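Local atomic coordinates of uncharacterized protein (Pyrococcus horikoshii, PDB entry 2CYJ), a protein that is of unknown function and belongs to a conserved family of small, uncharacterised proteins (DUF498/DUF598, Mth938-like). Residues 52-55 against 56-59; 98-101 against 102-105; 5-8 against 9-12. One frame throughout, in Å; residues are numbered along the deposited sequence.

All three contacts are local and follow one another along the chain in the order 5-12, 52-59, 98-105. Interactions 2 and 3 are neighbours, their centres 15 Å apart: Leu-98 of helix 94-104 sets its CD1 3.7 Å from CG2 of Val-6 in the hairpin of strands 3-7 and 10-13. Interaction 1, in and just after helix 50-54, touches neither; its centre lies 21 Å from that of interaction 2 and 24 Å from that of interaction 3, across the middle of the chain from the latter. Side chains of 52-59 meet Ile-113 of strand 110-115, those of 98-105 Ile-110, Ala-112 and Ile-114, so interactions 1 and 2 lie on opposite faces of the mixed sheet.

Interaction 1 (52-55 against 56-59); sequences ELEK and YLVE
The phenol of Tyr-56 reaches back over the helical residues 52-54 to the carboxylate of Glu-52. Its OH donates to OE1 of Glu-52 over 2.6 Å, a short bond that uses the anti lone pair of the oxygen, the one turned away from OE2. OE1 lies at the ring edge and in its plane, while the carboxylate itself stands almost perpendicular to the ring, the two planes 83° apart. The extended Glu-52 chain, CG anti to the backbone N (chi1 -179°), carries the carboxylate there. Arg-33 pairs with the same OE1, Ser-38 binds OE2, and the tyrosine OH is also bonded to Met-34 N, so the buried Glu-52 carboxylate and Tyr-56 hydroxyl are each held by more than one partner. A phenylalanine in place of Tyr-56 would probably leave Met-34 N without its hydroxyl partner and Glu-52 OE1 with one bond fewer.

Backbone bonds close the chain reversal. Tyr-56 N donates to Leu-53 O at 2.9 Å, and Leu-57 N to Glu-54 O at 3.2 Å, the latter closing a type I turn.

Van der Waals contacts complete the turn. The carbonyl O of Glu-52 sits over one ring face, toward its rim, and Leu-53 O meets CG of Leu-57 at 3.7 Å. The apolar contact is that of Leu-53 CD1 with Tyr-56 CD1, 4.3 Å apart.

Leu-53 and Tyr-56 both rest on Ile-113, and Glu-52 and Lys-55 meet Ile-37, so the turn packs against both strand 110-115 and helix 36-42 before the chain goes on to strand 63-68.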
ATOM      1  N   GLU A  52       4.625   0.499  11.650  1.00  5.33           N
ATOM      2  CA  GLU A  52       3.399   0.227  10.923  1.00  4.24           C
ATOM      3  C   GLU A  52       3.627  -0.884   9.896  1.00  4.81           C
ATOM      4  O   GLU A  52       2.855  -1.839   9.829  1.00  5.40           O
ATOM      5  CB  GLU A  52       2.868   1.479  10.202  1.00  4.48           C
ATOM      6  CG  GLU A  52       1.550   1.177   9.461  1.00  5.34           C
ATOM      7  CD  GLU A  52       1.039   2.287   8.558  1.00  6.26           C
ATOM      8  OE1 GLU A  52       0.171   1.982   7.709  1.00  6.56           O
ATOM      9  OE2 GLU A  52       1.481   3.446   8.688  1.00  7.46           O
ATOM     10  N   LEU A  53       4.685  -0.765   9.096  1.00  5.64           N
ATOM     11  CA  LEU A  53       4.948  -1.768   8.068  1.00  5.70           C
ATOM     12  C   LEU A  53       5.064  -3.194   8.603  1.00  5.69           C
ATOM     13  O   LEU A  53       4.606  -4.143   7.973  1.00  4.63           O
ATOM     14  CB  LEU A  53       6.211  -1.400   7.282  1.00  5.00           C
ATOM     15  CG  LEU A  53       6.627  -2.330   6.137  1.00  4.63           C
ATOM     16  CD1 LEU A  53       5.468  -2.518   5.150  1.00  7.94           C
ATOM     17  CD2 LEU A  53       7.835  -1.736   5.438  1.00  7.71           C
ATOM     18  N   GLU A  54       5.669  -3.351   9.770  1.00  4.85           N
ATOM     19  CA  GLU A  54       5.838  -4.672  10.350  1.00  4.83           C
ATOM     20  C   GLU A  54       4.505  -5.380  10.566  1.00  6.69           C
ATOM     21  O   GLU A  54       4.443  -6.608  10.500  1.00  5.52           O
ATOM     22  CB  GLU A  54       6.615  -4.557  11.670  1.00  4.59           C
ATOM     23  CG  GLU A  54       7.007  -5.886  12.325  1.00  7.24           C
ATOM     24  CD  GLU A  54       5.923  -6.473  13.218  1.00  7.86           C
ATOM     25  OE1 GLU A  54       4.981  -5.743  13.595  1.00  9.91           O
ATOM     26  OE2 GLU A  54       6.029  -7.671  13.564  1.00  6.93           O
ATOM     27  N   LYS A  55       3.440  -4.615  10.810  1.00  4.88           N
ATOM     28  CA  LYS A  55       2.121  -5.213  11.026  1.00  4.70           C
ATOM     29  C   LYS A  55       1.581  -5.883   9.768  1.00  4.27           C
ATOM     30  O   LYS A  55       0.673  -6.707   9.851  1.00  6.97           O
ATOM     31  CB  LYS A  55       1.090  -4.168  11.486  1.00  6.27           C
ATOM     32  CG  LYS A  55       1.432  -3.419  12.762  1.00  8.31           C
ATOM     33  CD  LYS A  55       1.579  -4.368  13.933  1.00 13.35           C
ATOM     34  CE  LYS A  55       1.844  -3.601  15.210  1.00 17.08           C
ATOM     35  NZ  LYS A  55       1.894  -4.507  16.383  1.00 23.97           N
ATOM     36  N   TYR A  56       2.142  -5.546   8.607  1.00  4.76           N
ATOM     37  CA  TYR A  56       1.658  -6.110   7.351  1.00  5.97           C
ATOM     38  C   TYR A  56       2.479  -7.288   6.874  1.00  6.66           C
ATOM     39  O   TYR A  56       2.211  -7.830   5.803  1.00  7.43           O
ATOM     40  CB  TYR A  56       1.626  -5.032   6.268  1.00  6.46           C
ATOM     41  CG  TYR A  56       0.897  -3.785   6.702  1.00  3.98           C
ATOM     42  CD1 TYR A  56       1.371  -2.526   6.352  1.00  4.73           C
ATOM     43  CD2 TYR A  56      -0.239  -3.863   7.510  1.00  5.30           C
ATOM     44  CE1 TYR A  56       0.738  -1.361   6.807  1.00  5.49           C
ATOM     45  CE2 TYR A  56      -0.881  -2.703   7.964  1.00  4.95           C
ATOM     46  CZ  TYR A  56      -0.381  -1.461   7.609  1.00  5.15           C
ATOM     47  OH  TYR A  56      -0.998  -0.321   8.055  1.00  6.88           O
ATOM     48  N   LEU A  57       3.481  -7.681   7.660  1.00  4.65           N
ATOM     49  CA  LEU A  57       4.313  -8.829   7.308  1.00  4.59           C
ATOM     50  C   LEU A  57       3.593 -10.072   7.835  1.00  6.30           C
ATOM     51  O   LEU A  57       3.946 -10.649   8.877  1.00  7.26           O
ATOM     52  CB  LEU A  57       5.697  -8.681   7.939  1.00  6.28           C
ATOM     53  CG  LEU A  57       6.370  -7.355   7.570  1.00  6.76           C
ATOM     54  CD1 LEU A  57       7.751  -7.328   8.207  1.00  9.17           C
ATOM     55  CD2 LEU A  57       6.487  -7.203   6.059  1.00  8.48           C
ATOM     56  N   VAL A  58       2.573 -10.477   7.089  1.00  5.47           N
ATOM     57  CA  VAL A  58       1.708 -11.599   7.454  1.00  7.79           C
ATOM     58  C   VAL A  58       1.801 -12.751   6.463  1.00  6.52           C
ATOM     59  O   VAL A  58       1.757 -13.920   6.854  1.00  8.56           O
ATOM     60  CB  VAL A  58       0.241 -11.106   7.548  1.00 12.72           C
ATOM     61  CG1 VAL A  58      -0.686 -12.248   7.899  1.00 13.49           C
ATOM     62  CG2 VAL A  58       0.137 -10.000   8.603  1.00 15.52           C
ATOM     63  N   GLU A  59       1.897 -12.414   5.179  1.00  5.49           N
ATOM     64  CA  GLU A  59       2.044 -13.403   4.121  1.00  5.37           C
ATOM     65  C   GLU A  59       3.375 -13.125   3.438  1.00  5.43           C
ATOM     66  O   GLU A  59       3.833 -11.977   3.390  1.00  6.72           O
ATOM     67  CB  GLU A  59       0.926 -13.273   3.081  1.00  5.24           C
ATOM     68  CG  GLU A  59      -0.465 -13.486   3.636  1.00  5.28           C
ATOM     69  CD  GLU A  59      -1.546 -13.305   2.579  1.00  6.47           C
ATOM     70  OE1 GLU A  59      -2.738 -13.334   2.949  1.00  7.99           O
ATOM     71  OE2 GLU A  59      -1.201 -13.135   1.389  1.00  8.27           O
TER

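Interaction 2 (98-101 against 102-105); sequences LKLL and EELW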
ATOM      1  N   LEU A  98      -1.883   1.548  -8.744  1.00  4.42           N
ATOM      2  CA  LEU A  98      -2.939   0.548  -8.869  1.00  4.02           C
ATOM      3  C   LEU A  98      -3.021  -0.010 -10.282  1.00  4.35           C
ATOM      4  O   LEU A  98      -3.393  -1.168 -10.476  1.00  3.73           O
ATOM      5  CB  LEU A  98      -4.291   1.127  -8.426  1.00  4.22           C
ATOM      6  CG  LEU A  98      -4.406   1.257  -6.898  1.00  5.18           C
ATOM      7  CD1 LEU A  98      -5.630   2.070  -6.541  1.00  6.70           C
ATOM      8  CD2 LEU A  98      -4.492  -0.126  -6.265  1.00  5.40           C
ATOM      9  N   LYS A  99      -2.684   0.811 -11.274  1.00  4.65           N
ATOM     10  CA  LYS A  99      -2.701   0.320 -12.641  1.00  6.02           C
ATOM     11  C   LYS A  99      -1.566  -0.707 -12.774  1.00  4.79           C
ATOM     12  O   LYS A  99      -1.736  -1.749 -13.416  1.00  5.11           O
ATOM     13  CB  LYS A  99      -2.524   1.478 -13.627  1.00  5.51           C
ATOM     14  CG  LYS A  99      -2.911   1.124 -15.068  1.00  8.98           C
ATOM     15  CD  LYS A  99      -4.380   0.698 -15.165  1.00  7.15           C
ATOM     16  CE  LYS A  99      -4.792   0.378 -16.595  1.00 11.33           C
ATOM     17  NZ  LYS A  99      -6.156  -0.233 -16.611  1.00 11.47           N
ATOM     18  N   LEU A 100      -0.422  -0.433 -12.147  1.00  3.82           N
ATOM     19  CA  LEU A 100       0.706  -1.360 -12.190  1.00  5.99           C
ATOM     20  C   LEU A 100       0.377  -2.626 -11.389  1.00  4.91           C
ATOM     21  O   LEU A 100       0.774  -3.725 -11.771  1.00  5.86           O
ATOM     22  CB  LEU A 100       1.970  -0.704 -11.624  1.00  6.56           C
ATOM     23  CG  LEU A 100       3.240  -1.556 -11.638  1.00  9.34           C
ATOM     24  CD1 LEU A 100       3.656  -1.874 -13.076  1.00 10.60           C
ATOM     25  CD2 LEU A 100       4.351  -0.783 -10.938  1.00 10.66           C
ATOM     26  N   LEU A 101      -0.346  -2.480 -10.278  1.00  3.83           N
ATOM     27  CA  LEU A 101      -0.727  -3.646  -9.480  1.00  5.46           C
ATOM     28  C   LEU A 101      -1.569  -4.590 -10.345  1.00  7.62           C
ATOM     29  O   LEU A 101      -1.386  -5.807 -10.337  1.00  6.52           O
ATOM     30  CB  LEU A 101      -1.536  -3.215  -8.254  1.00  3.50           C
ATOM     31  CG  LEU A 101      -1.919  -4.352  -7.300  1.00  4.71           C
ATOM     32  CD1 LEU A 101      -0.663  -4.972  -6.691  1.00  7.21           C
ATOM     33  CD2 LEU A 101      -2.834  -3.807  -6.203  1.00  5.50           C
ATOM     34  N   GLU A 102      -2.506  -4.016 -11.085  1.00  4.66           N
ATOM     35  CA  GLU A 102      -3.349  -4.791 -11.978  1.00  6.69           C
ATOM     36  C   GLU A 102      -2.493  -5.512 -13.024  1.00  7.20           C
ATOM     37  O   GLU A 102      -2.724  -6.686 -13.326  1.00  7.76           O
ATOM     38  CB  GLU A 102      -4.331  -3.849 -12.668  1.00  6.33           C
ATOM     39  CG  GLU A 102      -5.202  -4.485 -13.725  1.00  9.00           C
ATOM     40  CD  GLU A 102      -6.082  -3.456 -14.395  1.00 10.75           C
ATOM     41  OE1 GLU A 102      -5.581  -2.735 -15.289  1.00 12.02           O
ATOM     42  OE2 GLU A 102      -7.269  -3.350 -14.013  1.00 13.92           O
ATOM     43  N   GLU A 103      -1.505  -4.802 -13.566  1.00  6.38           N
ATOM     44  CA  GLU A 103      -0.625  -5.356 -14.586  1.00  6.47           C
ATOM     45  C   GLU A 103       0.226  -6.523 -14.066  1.00  7.57           C
ATOM     46  O   GLU A 103       0.396  -7.530 -14.749  1.00 10.89           O
ATOM     47  CB  GLU A 103       0.277  -4.242 -15.122  1.00  6.03           C
ATOM     48  CG  GLU A 103       1.176  -4.650 -16.268  1.00  9.63           C
ATOM     49  CD  GLU A 103       2.176  -3.572 -16.624  1.00 10.05           C
ATOM     50  OE1 GLU A 103       1.807  -2.378 -16.628  1.00 11.74           O
ATOM     51  OE2 GLU A 103       3.335  -3.920 -16.907  1.00 11.51           O
ATOM     52  N   LEU A 104       0.743  -6.390 -12.848  1.00  6.35           N
ATOM     53  CA  LEU A 104       1.608  -7.414 -12.262  1.00  6.52           C
ATOM     54  C   LEU A 104       0.902  -8.546 -11.521  1.00  7.24           C
ATOM     55  O   LEU A 104       1.487  -9.604 -11.286  1.00  9.52           O
ATOM     56  CB  LEU A 104       2.599  -6.752 -11.302  1.00  7.42           C
ATOM     57  CG  LEU A 104       3.474  -5.616 -11.843  1.00 10.43           C
ATOM     58  CD1 LEU A 104       4.287  -5.014 -10.696  1.00  9.78           C
ATOM     59  CD2 LEU A 104       4.398  -6.140 -12.930  1.00 13.02           C
ATOM     60  N   TRP A 105      -0.353  -8.337 -11.155  1.00  8.03           N
ATOM     61  CA  TRP A 105      -1.058  -9.347 -10.392  1.00  7.83           C
ATOM     62  C   TRP A 105      -1.128 -10.709 -11.063  1.00  8.04           C
ATOM     63  O   TRP A 105      -1.383 -10.821 -12.264  1.00 11.51           O
ATOM     64  CB  TRP A 105      -2.470  -8.860 -10.057  1.00  6.78           C
ATOM     65  CG  TRP A 105      -3.097  -9.619  -8.927  1.00  5.13           C
ATOM     66  CD1 TRP A 105      -3.920 -10.711  -9.022  1.00  7.96           C
ATOM     67  CD2 TRP A 105      -2.926  -9.365  -7.528  1.00  5.23           C
ATOM     68  NE1 TRP A 105      -4.270 -11.151  -7.764  1.00  8.03           N
ATOM     69  CE2 TRP A 105      -3.669 -10.347  -6.829  1.00  5.90           C
ATOM     70  CE3 TRP A 105      -2.206  -8.408  -6.792  1.00  5.96           C
ATOM     71  CZ2 TRP A 105      -3.726 -10.390  -5.428  1.00  8.65           C
ATOM     72  CZ3 TRP A 105      -2.262  -8.450  -5.406  1.00  6.09           C
ATOM     73  CH2 TRP A 105      -3.015  -9.441  -4.736  1.00  5.13           C
TER
HETATM   74  O   HOH W   1      -2.960  -2.551 -15.826  1.00 11.20           O
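Lys-99 and Glu-102, three residues apart on helix 94-104, run side by side and join at their ends. The lysine is the chain to follow. From CB, CG stands anti to the backbone N (chi1 -164°), and the bend at chi2 (60°) turns the rest of the chain toward the Glu-102 carboxylate. CD is the first atom to meet the glutamate, 3.6 Å from Glu-102 OE1, and CE lies about as close to that oxygen. NZ then makes a salt bridge with Glu-102 OE1 at 2.9 Å, on the syn lone pair, the side of the other oxygen. A water donates both to this OE1 and to Lys-99 O, so OE1 is tied to the lysine twice, directly through NZ and, by way of the water, through the lysine's backbone O.

On other sides of the helix the pairs are apolar and four residues apart. Leu-100 and Leu-104 cross at a slant, CG of the first 3.7 Å from CD1 of the second. Leu-101 lies alongside Trp-105 and brings CD1 to the edge of the indole, near its plane and 3.8 Å from CE3.

Beneath these side chains Glu-102 N, Glu-103 N and Leu-104 N each bond the carbonyl four residues back. Trp-105 N still reaches Leu-101 O at 2.9 Å, but with a more bent N-H...O angle of 133°, as its own backbone leaves the helical conformation.

Leu-101 packs on Ala-112 and Ile-110 of strand 110-115 and on Ile-24, while the Lys-99 pair lies at the surface. This division, a charged i to i+3 pair outside and the buried Leu-98 and Leu-101 against strands, is that of an amphipathic alpha helix laid on a beta sheet.

Interaction 3 (5-8 against 9-12); sequences EVRF and GLVK
Val-6 and Val-11 are matched across the strands as a non-hydrogen-bonded pair, their side chains side by side on one face, with CG1 of Val-6 4.1 Å from CG1 of Val-11. Both pack on Leu-98 of helix 94-104.

Backbone bonds join the strands on either side of this pair. Lys-12 N gives a nearly straight bond to Glu-5 O (2.8 Å, 170°); the return bond from Glu-5 N to Lys-12 O is weak. Arg-7 N reaches Leu-10 O at 3.0 Å, and Leu-10 N bonds Arg-7 O at 3.1 Å, closing the turn. The result is a beta hairpin with a two-residue loop (2:2): a type II turn from Arg-7 to Leu-10, with Phe-8 and Gly-9 in its middle, connects strands 3-7 and 10-13. Gly-9 has a positive phi of 77°, and a beta carbon there would run into Phe-8 O.

The other face, that of Glu-5, Arg-7, Leu-10 and Lys-12, carries a salt bridge, a water bridge and aliphatic contact. Within its own strand Arg-7 makes the salt bridge, NH2 to OE1 of Glu-5 at 3.2 Å. With CG placed between the backbone N and the carbonyl carbon (chi1 78°), the arginine chain runs alongside Leu-10, its CG 3.9 Å from Leu-10 CB. A water accepts from Arg-7 NE and donates to Leu-10 O.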
ATOM      1  N   GLU A   5     -12.555   1.205  -9.932  1.00  6.56           N
ATOM      2  CA  GLU A   5     -12.547   2.669  -9.951  1.00  9.58           C
ATOM      3  C   GLU A   5     -11.465   3.194  -9.020  1.00  8.05           C
ATOM      4  O   GLU A   5     -11.234   2.632  -7.965  1.00  7.69           O
ATOM      5  CB  GLU A   5     -13.877   3.244  -9.428  1.00 13.19           C
ATOM      6  CG  GLU A   5     -15.052   3.213 -10.383  1.00 22.20           C
ATOM      7  CD  GLU A   5     -14.726   3.856 -11.721  1.00 28.51           C
ATOM      8  OE1 GLU A   5     -14.183   4.973 -11.735  1.00 34.08           O
ATOM      9  OE2 GLU A   5     -15.035   3.229 -12.757  1.00 38.87           O
ATOM     10  N   VAL A   6     -10.828   4.296  -9.433  1.00  5.81           N
ATOM     11  CA  VAL A   6      -9.793   4.915  -8.621  1.00  6.06           C
ATOM     12  C   VAL A   6      -9.943   6.424  -8.737  1.00  6.39           C
ATOM     13  O   VAL A   6      -9.888   6.977  -9.831  1.00  7.06           O
ATOM     14  CB  VAL A   6      -8.377   4.501  -9.088  1.00  4.05           C
ATOM     15  CG1 VAL A   6      -7.322   5.158  -8.218  1.00  5.89           C
ATOM     16  CG2 VAL A   6      -8.237   2.983  -8.999  1.00  4.82           C
ATOM     17  N   ARG A   7     -10.164   7.083  -7.607  1.00  7.16           N
ATOM     18  CA  ARG A   7     -10.278   8.531  -7.598  1.00  6.45           C
ATOM     19  C   ARG A   7      -9.791   9.015  -6.246  1.00  4.89           C
ATOM     20  O   ARG A   7      -9.595   8.219  -5.329  1.00  6.14           O
ATOM     21  CB  ARG A   7     -11.727   8.971  -7.841  1.00 11.08           C
ATOM     22  CG  ARG A   7     -12.644   8.856  -6.645  1.00 10.87           C
ATOM     23  CD  ARG A   7     -14.086   9.139  -7.051  1.00 12.41           C
ATOM     24  NE  ARG A   7     -14.615   8.070  -7.893  1.00 12.41           N
ATOM     25  CZ  ARG A   7     -15.020   8.224  -9.153  1.00 12.05           C
ATOM     26  NH1 ARG A   7     -14.963   9.413  -9.745  1.00 16.96           N
ATOM     27  NH2 ARG A   7     -15.475   7.175  -9.827  1.00 19.69           N
ATOM     28  N   PHE A   8      -9.563  10.314  -6.129  1.00  5.36           N
ATOM     29  CA  PHE A   8      -9.105  10.870  -4.872  1.00  5.05           C
ATOM     30  C   PHE A   8     -10.089  10.519  -3.758  1.00  6.06           C
ATOM     31  O   PHE A   8     -11.284  10.805  -3.864  1.00  5.00           O
ATOM     32  CB  PHE A   8      -8.960  12.392  -5.011  1.00  6.39           C
ATOM     33  CG  PHE A   8      -8.378  13.060  -3.801  1.00  5.25           C
ATOM     34  CD1 PHE A   8      -9.198  13.525  -2.779  1.00  5.67           C
ATOM     35  CD2 PHE A   8      -7.002  13.211  -3.678  1.00  9.20           C
ATOM     36  CE1 PHE A   8      -8.650  14.132  -1.647  1.00  7.08           C
ATOM     37  CE2 PHE A   8      -6.444  13.816  -2.551  1.00  6.46           C
ATOM     38  CZ  PHE A   8      -7.271  14.278  -1.534  1.00  4.15           C
ATOM     39  N   GLY A   9      -9.573   9.881  -2.706  1.00  4.74           N
ATOM     40  CA  GLY A   9     -10.376   9.502  -1.556  1.00  5.61           C
ATOM     41  C   GLY A   9     -11.277   8.288  -1.683  1.00  4.37           C
ATOM     42  O   GLY A   9     -11.957   7.930  -0.720  1.00  4.24           O
ATOM     43  N   LEU A  10     -11.270   7.623  -2.835  1.00  5.57           N
ATOM     44  CA  LEU A  10     -12.171   6.495  -3.012  1.00  4.55           C
ATOM     45  C   LEU A  10     -11.737   5.511  -4.082  1.00  5.63           C
ATOM     46  O   LEU A  10     -11.562   5.885  -5.244  1.00  6.61           O
ATOM     47  CB  LEU A  10     -13.566   7.026  -3.375  1.00  3.99           C
ATOM     48  CG  LEU A  10     -14.728   6.029  -3.393  1.00  4.22           C
ATOM     49  CD1 LEU A  10     -15.118   5.666  -1.959  1.00  8.75           C
ATOM     50  CD2 LEU A  10     -15.918   6.636  -4.122  1.00  5.87           C
ATOM     51  N   VAL A  11     -11.558   4.254  -3.693  1.00  4.09           N
ATOM     52  CA  VAL A  11     -11.209   3.230  -4.666  1.00  3.51           C
ATOM     53  C   VAL A  11     -12.219   2.090  -4.577  1.00  5.71           C
ATOM     54  O   VAL A  11     -12.698   1.763  -3.489  1.00  6.26           O
ATOM     55  CB  VAL A  11      -9.776   2.676  -4.458  1.00  5.10           C
ATOM     56  CG1 VAL A  11      -8.765   3.810  -4.627  1.00  5.26           C
ATOM     57  CG2 VAL A  11      -9.650   2.006  -3.099  1.00  6.12           C
ATOM     58  N   LYS A  12     -12.577   1.520  -5.729  1.00  4.87           N
ATOM     59  CA  LYS A  12     -13.523   0.404  -5.783  1.00  4.40           C
ATOM     60  C   LYS A  12     -12.703  -0.803  -6.210  1.00  4.43           C
ATOM     61  O   LYS A  12     -12.168  -0.839  -7.320  1.00  5.34           O
ATOM     62  CB  LYS A  12     -14.644   0.662  -6.796  1.00  5.53           C
ATOM     63  CG  LYS A  12     -15.733  -0.413  -6.774  1.00  7.94           C
ATOM     64  CD  LYS A  12     -16.821  -0.117  -7.790  1.00  8.68           C
ATOM     65  CE  LYS A  12     -17.743  -1.310  -7.982  1.00  9.85           C
ATOM     66  NZ  LYS A  12     -18.844  -0.938  -8.920  1.00 12.65           N
TER
HETATM   67  O   HOH W   2     -13.638   5.216  -6.972  1.00 14.48           O